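Local coordinates for protein 1-carboxybiuret hydrolase subunit AtzE (Pseudomonas sp., PDB 6C62) that hydrolyses 1-carboxybiuret to urea-1,3-dicarboxylate and ammonia, a step in bacterial breakdown of the herbicide atrazine, at residues G116-D121 with G152-A157; G33-F38 with I158-V163; T84-K89 with D121-G126. One frame throughout, in Å; residues are numbered along the deposited sequence.

Contact 1: G116-D121 with G152-A157; sequences GGLNMD and GGSGAA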
loop_
_atom_site.group_PDB
_atom_site.type_symbol
_atom_site.label_atom_id
_atom_site.label_comp_id
_atom_site.label_asym_id
_atom_site.label_seq_id
_atom_site.Cartn_x
_atom_site.Cartn_y
_atom_site.Cartn_z
ATOM N N GLY A 116 -5.098 -0.745 34.662
ATOM C CA GLY A 116 -4.065 -1.657 34.204
ATOM C C GLY A 116 -4.304 -2.263 32.835
ATOM O O GLY A 116 -5.006 -1.662 31.995
ATOM N N GLY A 117 -3.657 -3.408 32.625
ATOM C CA GLY A 117 -3.589 -4.069 31.306
ATOM C C GLY A 117 -4.439 -5.336 31.315
ATOM O O GLY A 117 -4.512 -6.033 32.336
ATOM N N LEU A 118 -5.064 -5.624 30.183
ATOM C CA LEU A 118 -6.054 -6.685 30.037
ATOM C C LEU A 118 -5.645 -7.806 29.092
ATOM O O LEU A 118 -4.999 -7.592 28.054
ATOM C CB LEU A 118 -7.393 -6.091 29.548
ATOM C CG LEU A 118 -7.937 -4.978 30.410
ATOM C CD1 LEU A 118 -9.129 -4.378 29.716
ATOM C CD2 LEU A 118 -8.331 -5.463 31.798
ATOM N N ASN A 119 -6.119 -9.006 29.427
ATOM C CA ASN A 119 -5.800 -10.242 28.691
ATOM C C ASN A 119 -6.351 -10.184 27.246
ATOM O O ASN A 119 -7.371 -9.521 26.978
ATOM C CB ASN A 119 -6.385 -11.450 29.442
ATOM C CG ASN A 119 -5.783 -12.791 29.043
ATOM O OD1 ASN A 119 -4.632 -12.887 28.601
ATOM N ND2 ASN A 119 -6.602 -13.881 29.224
ATOM N N MET A 120 -5.667 -10.894 26.341
ATOM C CA MET A 120 -5.989 -10.938 24.942
ATOM C C MET A 120 -5.462 -12.213 24.321
ATOM O O MET A 120 -4.569 -12.848 24.856
ATOM C CB MET A 120 -5.441 -9.705 24.219
ATOM C CG MET A 120 -3.915 -9.507 24.378
ATOM S SD MET A 120 -3.206 -8.227 23.316
ATOM C CE MET A 120 -3.125 -8.969 21.693
ATOM N N ASP A 121 -6.006 -12.604 23.168
ATOM C CA ASP A 121 -5.381 -13.680 22.394
ATOM C C ASP A 121 -4.007 -13.219 21.975
ATOM O O ASP A 121 -3.812 -12.034 21.625
ATOM C CB ASP A 121 -6.143 -14.062 21.144
ATOM C CG ASP A 121 -7.431 -14.844 21.454
ATOM O OD1 ASP A 121 -7.384 -16.034 21.915
ATOM O OD2 ASP A 121 -8.518 -14.257 21.253
ATOM N N GLY A 152 -10.868 -9.921 24.746
ATOM C CA GLY A 152 -11.734 -10.559 25.728
ATOM C C GLY A 152 -11.660 -9.949 27.130
ATOM O O GLY A 152 -12.693 -9.788 27.803
ATOM N N GLY A 153 -10.461 -9.601 27.569
ATOM C CA GLY A 153 -10.324 -8.888 28.844
ATOM C C GLY A 153 -11.090 -7.566 28.860
ATOM O O GLY A 153 -11.628 -7.178 29.871
ATOM N N SER A 154 -11.108 -6.857 27.730
ATOM C CA SER A 154 -11.778 -5.573 27.584
ATOM C C SER A 154 -13.232 -5.709 27.701
ATOM O O SER A 154 -13.875 -4.867 28.343
ATOM C CB SER A 154 -11.392 -4.886 26.251
ATOM O OG SER A 154 -9.953 -4.798 26.166
ATOM N N GLY A 155 -13.807 -6.758 27.138
ATOM C CA GLY A 155 -15.247 -7.000 27.301
ATOM C C GLY A 155 -15.604 -7.518 28.707
ATOM O O GLY A 155 -16.578 -7.079 29.308
ATOM N N ALA A 156 -14.822 -8.453 29.210
ATOM C CA ALA A 156 -15.117 -9.077 30.512
ATOM C C ALA A 156 -14.980 -8.102 31.645
ATOM O O ALA A 156 -15.791 -8.128 32.547
ATOM C CB ALA A 156 -14.243 -10.286 30.767
ATOM N N ALA A 157 -13.976 -7.240 31.605
ATOM C CA ALA A 157 -13.818 -6.276 32.702
ATOM C C ALA A 157 -15.038 -5.391 32.850
ATOM O O ALA A 157 -15.387 -5.023 34.002
ATOM C CB ALA A 157 -12.569 -5.414 32.540
HETATM O O HOH W 1 -8.590 -7.334 25.895
#
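Asn119 and Gly153 bring the backbones together, their CA atoms 4.7 Å apart, where strand 116-118 runs out beside the first turn of helix 152-157. The axes of these short pieces stand at 113° and come within 8.3 Å. Asn119 O accepts from Gly153 N at 3.1 Å, the donor lying above the carbonyl plane and the bond bent to 142° at the hydrogen. A water gives a second proton to the same oxygen, 2.7 Å from Asn119 O, and its other proton to Ser154 OG, so one carbonyl is gripped twice. Gly153 has to be small: a CB here would run into both Asn119 O and Leu118 CB. Leu118 lies over this turn, with CD1 3.6 Å from Ser154 CA and CD2 reaching the methyl of Ala157. Its CG is anti to the carbonyl carbon (chi1 -55°), which turns the branched end onto the helix. Ser154 OG also bonds to Leu167 O, and its side chain touches Lys74, assigned by similarity to the charge relay of this amidase-family enzyme. The contact thus ties helix start to strand end through the Asn119 carbonyl, water-bridged to Ser154 beside the probable catalytic lysine.

Contact 2: G33-F38 with I158-V163; sequences GLINAF and IAAGQV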
loop_
_atom_site.group_PDB
_atom_site.type_symbol
_atom_site.label_atom_id
_atom_site.label_comp_id
_atom_site.label_asym_id
_atom_site.label_seq_id
_atom_site.Cartn_x
_atom_site.Cartn_y
_atom_site.Cartn_z
ATOM N N GLY A 33 -9.697 -13.322 40.139
ATOM C CA GLY A 33 -9.199 -14.678 40.224
ATOM C C GLY A 33 -9.984 -15.596 39.262
ATOM O O GLY A 33 -9.363 -16.407 38.571
ATOM N N LEU A 34 -11.323 -15.447 39.201
ATOM C CA LEU A 34 -12.139 -16.239 38.304
ATOM C C LEU A 34 -12.243 -15.677 36.829
ATOM O O LEU A 34 -12.096 -16.408 35.862
ATOM C CB LEU A 34 -13.527 -16.350 38.866
ATOM C CG LEU A 34 -14.494 -17.253 38.098
ATOM C CD1 LEU A 34 -13.996 -18.676 37.957
ATOM C CD2 LEU A 34 -15.818 -17.207 38.842
ATOM N N ILE A 35 -12.497 -14.387 36.676
ATOM C CA ILE A 35 -12.757 -13.807 35.333
ATOM C C ILE A 35 -11.456 -13.785 34.525
ATOM O O ILE A 35 -11.467 -14.051 33.322
ATOM C CB ILE A 35 -13.352 -12.409 35.455
ATOM C CG1 ILE A 35 -14.705 -12.435 36.238
ATOM C CG2 ILE A 35 -13.538 -11.759 34.081
ATOM C CD1 ILE A 35 -15.677 -13.449 35.732
ATOM N N ASN A 36 -10.339 -13.478 35.183
ATOM C CA ASN A 36 -9.018 -13.410 34.567
ATOM C C ASN A 36 -8.986 -12.411 33.374
ATOM O O ASN A 36 -8.504 -12.720 32.315
ATOM C CB ASN A 36 -8.544 -14.808 34.135
ATOM C CG ASN A 36 -7.078 -14.838 33.761
ATOM O OD1 ASN A 36 -6.265 -14.325 34.489
ATOM N ND2 ASN A 36 -6.727 -15.512 32.648
ATOM N N ALA A 37 -9.547 -11.233 33.587
ATOM C CA ALA A 37 -9.505 -10.145 32.603
ATOM C C ALA A 37 -8.218 -9.352 32.698
ATOM O O ALA A 37 -7.763 -8.877 31.661
ATOM C CB ALA A 37 -10.684 -9.223 32.771
ATOM N N PHE A 38 -7.603 -9.213 33.867
ATOM C CA PHE A 38 -6.403 -8.394 34.022
ATOM C C PHE A 38 -5.090 -9.161 33.951
ATOM O O PHE A 38 -4.965 -10.210 34.547
ATOM C CB PHE A 38 -6.413 -7.632 35.350
ATOM C CG PHE A 38 -7.256 -6.396 35.334
ATOM C CD1 PHE A 38 -8.628 -6.485 35.412
ATOM C CD2 PHE A 38 -6.658 -5.151 35.238
ATOM C CE1 PHE A 38 -9.432 -5.344 35.408
ATOM C CE2 PHE A 38 -7.420 -4.003 35.228
ATOM C CZ PHE A 38 -8.839 -4.098 35.306
ATOM N N ILE A 158 -15.689 -5.050 31.736
ATOM C CA ILE A 158 -16.868 -4.198 31.803
ATOM C C ILE A 158 -18.085 -5.009 32.286
ATOM O O ILE A 158 -18.768 -4.563 33.196
ATOM C CB ILE A 158 -17.185 -3.517 30.482
ATOM C CG1 ILE A 158 -15.980 -2.615 30.118
ATOM C CG2 ILE A 158 -18.469 -2.718 30.577
ATOM C CD1 ILE A 158 -16.000 -2.288 28.720
ATOM N N ALA A 159 -18.266 -6.236 31.789
ATOM C CA ALA A 159 -19.432 -7.013 32.144
ATOM C C ALA A 159 -19.350 -7.479 33.614
ATOM O O ALA A 159 -20.349 -7.655 34.234
ATOM C CB ALA A 159 -19.601 -8.184 31.247
ATOM N N ALA A 160 -18.168 -7.632 34.152
ATOM C CA ALA A 160 -17.974 -7.997 35.558
ATOM C C ALA A 160 -18.074 -6.794 36.485
ATOM O O ALA A 160 -17.896 -6.985 37.685
ATOM C CB ALA A 160 -16.594 -8.633 35.729
ATOM N N GLY A 161 -18.313 -5.575 35.986
ATOM C CA GLY A 161 -18.348 -4.380 36.817
ATOM C C GLY A 161 -16.998 -3.906 37.358
ATOM O O GLY A 161 -16.963 -3.121 38.284
ATOM N N GLN A 162 -15.868 -4.360 36.782
ATOM C CA GLN A 162 -14.533 -3.953 37.284
ATOM C C GLN A 162 -14.202 -2.516 36.849
ATOM O O GLN A 162 -13.681 -1.751 37.641
ATOM C CB GLN A 162 -13.432 -4.912 36.830
ATOM C CG GLN A 162 -13.581 -6.351 37.375
ATOM C CD GLN A 162 -12.745 -7.384 36.622
ATOM O OE1 GLN A 162 -12.157 -7.060 35.600
ATOM N NE2 GLN A 162 -12.661 -8.612 37.133
ATOM N N VAL A 163 -14.450 -2.198 35.586
ATOM C CA VAL A 163 -14.324 -0.845 35.081
ATOM C C VAL A 163 -15.473 -0.517 34.161
ATOM O O VAL A 163 -16.067 -1.405 33.586
ATOM C CB VAL A 163 -12.967 -0.606 34.310
ATOM C CG1 VAL A 163 -11.813 -0.698 35.265
ATOM C CG2 VAL A 163 -12.765 -1.611 33.203
#
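A Schellman motif ends helix 152-159 at Gly161, and the chain just past it meets the turn that joins helix 17-35 to edge strand 38-41. The Gln162 side chain, extended beyond CG (chi2 163°), reaches across to the other segment, where its OE1 meets the Phe38 ring edge in the ring plane, 3.2 Å from Phe38 CE1. The side chains run antiparallel past one another, the amide turned 54° from the ring. The Ala37 methyl lies 3.9 Å from the same Gln162 OE1. This buried oxygen has no hydrogen-bonding partner in the model, and the aromatic C-H edge offers it a weakly positive surface at most. The other end of the amide is held: Gln162 NE2 bonds to Thr31 OG1 and to Asp32 OD1, fixing its rotation. Farther along, Ile35 packs CG1 on the Ala160 methyl at 4.3 Å, an apolar touch between the end of helix 17-35 and the residue just after helix 152-159. Asp32 also takes the backbone N-H groups of Ala37 and Phe38, so it links the turn to the glutamine. Ile28 of helix 17-35 touches both Phe38 and Gln162, while Leu118 of neighbouring strand 113-118 packs on the phenylalanine.

Contact 3: T84-K89 with D121-G126; sequences TLAGSK and DEFAYG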
loop_
_atom_site.group_PDB
_atom_site.type_symbol
_atom_site.label_atom_id
_atom_site.label_comp_id
_atom_site.label_asym_id
_atom_site.label_seq_id
_atom_site.Cartn_x
_atom_site.Cartn_y
_atom_site.Cartn_z
ATOM N N THR A 84 5.117 -4.182 27.274
ATOM C CA THR A 84 3.892 -4.473 26.491
ATOM C C THR A 84 3.859 -5.937 26.040
ATOM O O THR A 84 4.662 -6.352 25.169
ATOM C CB THR A 84 3.818 -3.547 25.264
ATOM O OG1 THR A 84 3.937 -2.196 25.697
ATOM C CG2 THR A 84 2.488 -3.758 24.483
ATOM N N LEU A 85 2.934 -6.699 26.601
ATOM C CA LEU A 85 2.912 -8.166 26.331
ATOM C C LEU A 85 2.244 -8.571 25.029
ATOM O O LEU A 85 2.660 -9.546 24.428
ATOM C CB LEU A 85 2.232 -8.903 27.490
ATOM C CG LEU A 85 2.902 -8.803 28.862
ATOM C CD1 LEU A 85 2.002 -9.509 29.871
ATOM C CD2 LEU A 85 4.329 -9.397 28.785
ATOM N N ALA A 86 1.164 -7.867 24.630
ATOM C CA ALA A 86 0.341 -8.264 23.493
ATOM C C ALA A 86 -0.021 -9.773 23.545
ATOM O O ALA A 86 0.040 -10.484 22.547
ATOM C CB ALA A 86 1.033 -7.919 22.195
ATOM N N GLY A 87 -0.393 -10.224 24.748
ATOM C CA GLY A 87 -0.814 -11.589 25.010
ATOM C C GLY A 87 0.233 -12.699 24.854
ATOM O O GLY A 87 -0.137 -13.871 24.841
ATOM N N SER A 88 1.518 -12.320 24.736
ATOM C CA SER A 88 2.556 -13.206 24.392
ATOM C C SER A 88 3.473 -13.441 25.563
ATOM O O SER A 88 3.528 -12.642 26.525
ATOM C CB SER A 88 3.380 -12.661 23.225
ATOM O OG SER A 88 4.285 -11.623 23.695
ATOM N N LYS A 89 4.193 -14.557 25.496
ATOM C CA LYS A 89 5.353 -14.695 26.339
ATOM C C LYS A 89 6.633 -14.217 25.700
ATOM O O LYS A 89 7.520 -13.770 26.424
ATOM C CB LYS A 89 5.450 -16.086 26.962
ATOM C CG LYS A 89 5.708 -17.226 26.089
ATOM C CD LYS A 89 5.915 -18.463 26.977
ATOM C CE LYS A 89 6.395 -19.573 26.072
ATOM N NZ LYS A 89 6.160 -20.871 26.751
ATOM N N ASP A 121 -6.006 -12.604 23.168
ATOM C CA ASP A 121 -5.381 -13.680 22.394
ATOM C C ASP A 121 -4.007 -13.219 21.975
ATOM O O ASP A 121 -3.812 -12.034 21.625
ATOM C CB ASP A 121 -6.143 -14.062 21.144
ATOM C CG ASP A 121 -7.431 -14.844 21.454
ATOM O OD1 ASP A 121 -7.384 -16.034 21.915
ATOM O OD2 ASP A 121 -8.518 -14.257 21.253
ATOM N N GLU A 122 -3.054 -14.141 22.002
ATOM C CA GLU A 122 -1.650 -13.785 21.693
ATOM C C GLU A 122 -1.522 -13.115 20.343
ATOM O O GLU A 122 -1.962 -13.629 19.356
ATOM C CB GLU A 122 -0.745 -15.014 21.727
ATOM C CG GLU A 122 0.646 -14.659 21.248
ATOM C CD GLU A 122 1.609 -15.822 21.211
ATOM O OE1 GLU A 122 1.671 -16.463 20.102
ATOM O OE2 GLU A 122 2.353 -16.028 22.220
ATOM N N PHE A 123 -0.897 -11.943 20.338
ATOM C CA PHE A 123 -0.621 -11.184 19.144
ATOM C C PHE A 123 -1.851 -10.815 18.368
ATOM O O PHE A 123 -1.769 -10.497 17.187
ATOM C CB PHE A 123 0.475 -11.875 18.266
ATOM C CG PHE A 123 1.856 -11.868 18.873
ATOM C CD1 PHE A 123 2.369 -10.764 19.499
ATOM C CD2 PHE A 123 2.672 -12.995 18.801
ATOM C CE1 PHE A 123 3.667 -10.783 20.020
ATOM C CE2 PHE A 123 3.938 -13.010 19.299
ATOM C CZ PHE A 123 4.448 -11.894 19.919
ATOM N N ALA A 124 -3.003 -10.846 19.052
ATOM C CA ALA A 124 -4.293 -10.433 18.531
ATOM C C ALA A 124 -4.895 -11.397 17.507
ATOM O O ALA A 124 -5.902 -11.047 16.948
ATOM C CB ALA A 124 -4.223 -9.020 17.947
ATOM N N TYR A 125 -4.352 -12.586 17.281
ATOM C CA TYR A 125 -4.904 -13.507 16.263
ATOM C C TYR A 125 -5.835 -14.534 16.903
ATOM O O TYR A 125 -5.387 -15.583 17.378
ATOM C CB TYR A 125 -3.780 -14.237 15.518
ATOM C CG TYR A 125 -4.098 -14.787 14.108
ATOM C CD1 TYR A 125 -5.318 -14.559 13.459
ATOM C CD2 TYR A 125 -3.125 -15.480 13.395
ATOM C CE1 TYR A 125 -5.563 -15.041 12.191
ATOM C CE2 TYR A 125 -3.353 -15.921 12.061
ATOM C CZ TYR A 125 -4.579 -15.696 11.470
ATOM O OH TYR A 125 -4.856 -16.178 10.195
ATOM N N GLY A 126 -7.104 -14.222 16.977
ATOM C CA GLY A 126 -8.102 -15.131 17.620
ATOM C C GLY A 126 -9.341 -14.389 18.032
ATOM O O GLY A 126 -9.283 -13.163 18.214
#
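Asp121 O lies 4.3 Å from Ala86 O, in the type I' beta turn from Leu85 to Ser88, and here two loops of the amidase fold pack together. Its carboxylate OD2 accepts from Thr129 N and lies near Ser150, a charge-relay residue by similarity. Glu122 comes next, its CA 4.1 Å from that of Gly87. A side chain at Gly87 would be tight against Asp121 O and Glu122 CA. The glutamate CG is anti to the backbone N (chi1 173°), and the extended chain runs past the turn, with CB 3.4 Å from Gly87 O and OE2 against Ser88 CA. The carboxylate is held beyond the turn by Glu325 N and His133 NE2. Phe123 gives its N-H to Ala86 O at 2.8 Å in a nearly straight bond (165°). Its ring takes Ser88 CB over one face as a CH-pi contact, 3.9 Å from the centroid and offset toward the rim, while CD1 touches the Ala86 methyl. With a serine in place of Phe123, Ser88 CB would probably lose its aromatic face and a gap would open beside the Ala86 methyl. Ser88 is steadied within the turn: Leu85 O accepts from both Ser88 N and, at 2.7 Å, Ser88 OG.

In chain order the segments are 33-38, 84-89, 116-121, 121-126, 152-157 and 158-163, so contact 2 spans the other two while contacts 1 and 3 alternate and share Asp121. Contacts 1 and 2 have centres about 8 Å apart and use the two ends of helix 152-159; Asn119 N lies 2.8 Å from Ala37 O, a probable hydrogen bond. The centre of contact 3 is about 11 Å from that of contact 1, whose Met120 packs on Ala86 and Gly87, and about 18 Å from that of contact 2, without touching it. Together they connect the edge of the large mixed sheet, through contact 1, to loops close to the predicted catalytic residues.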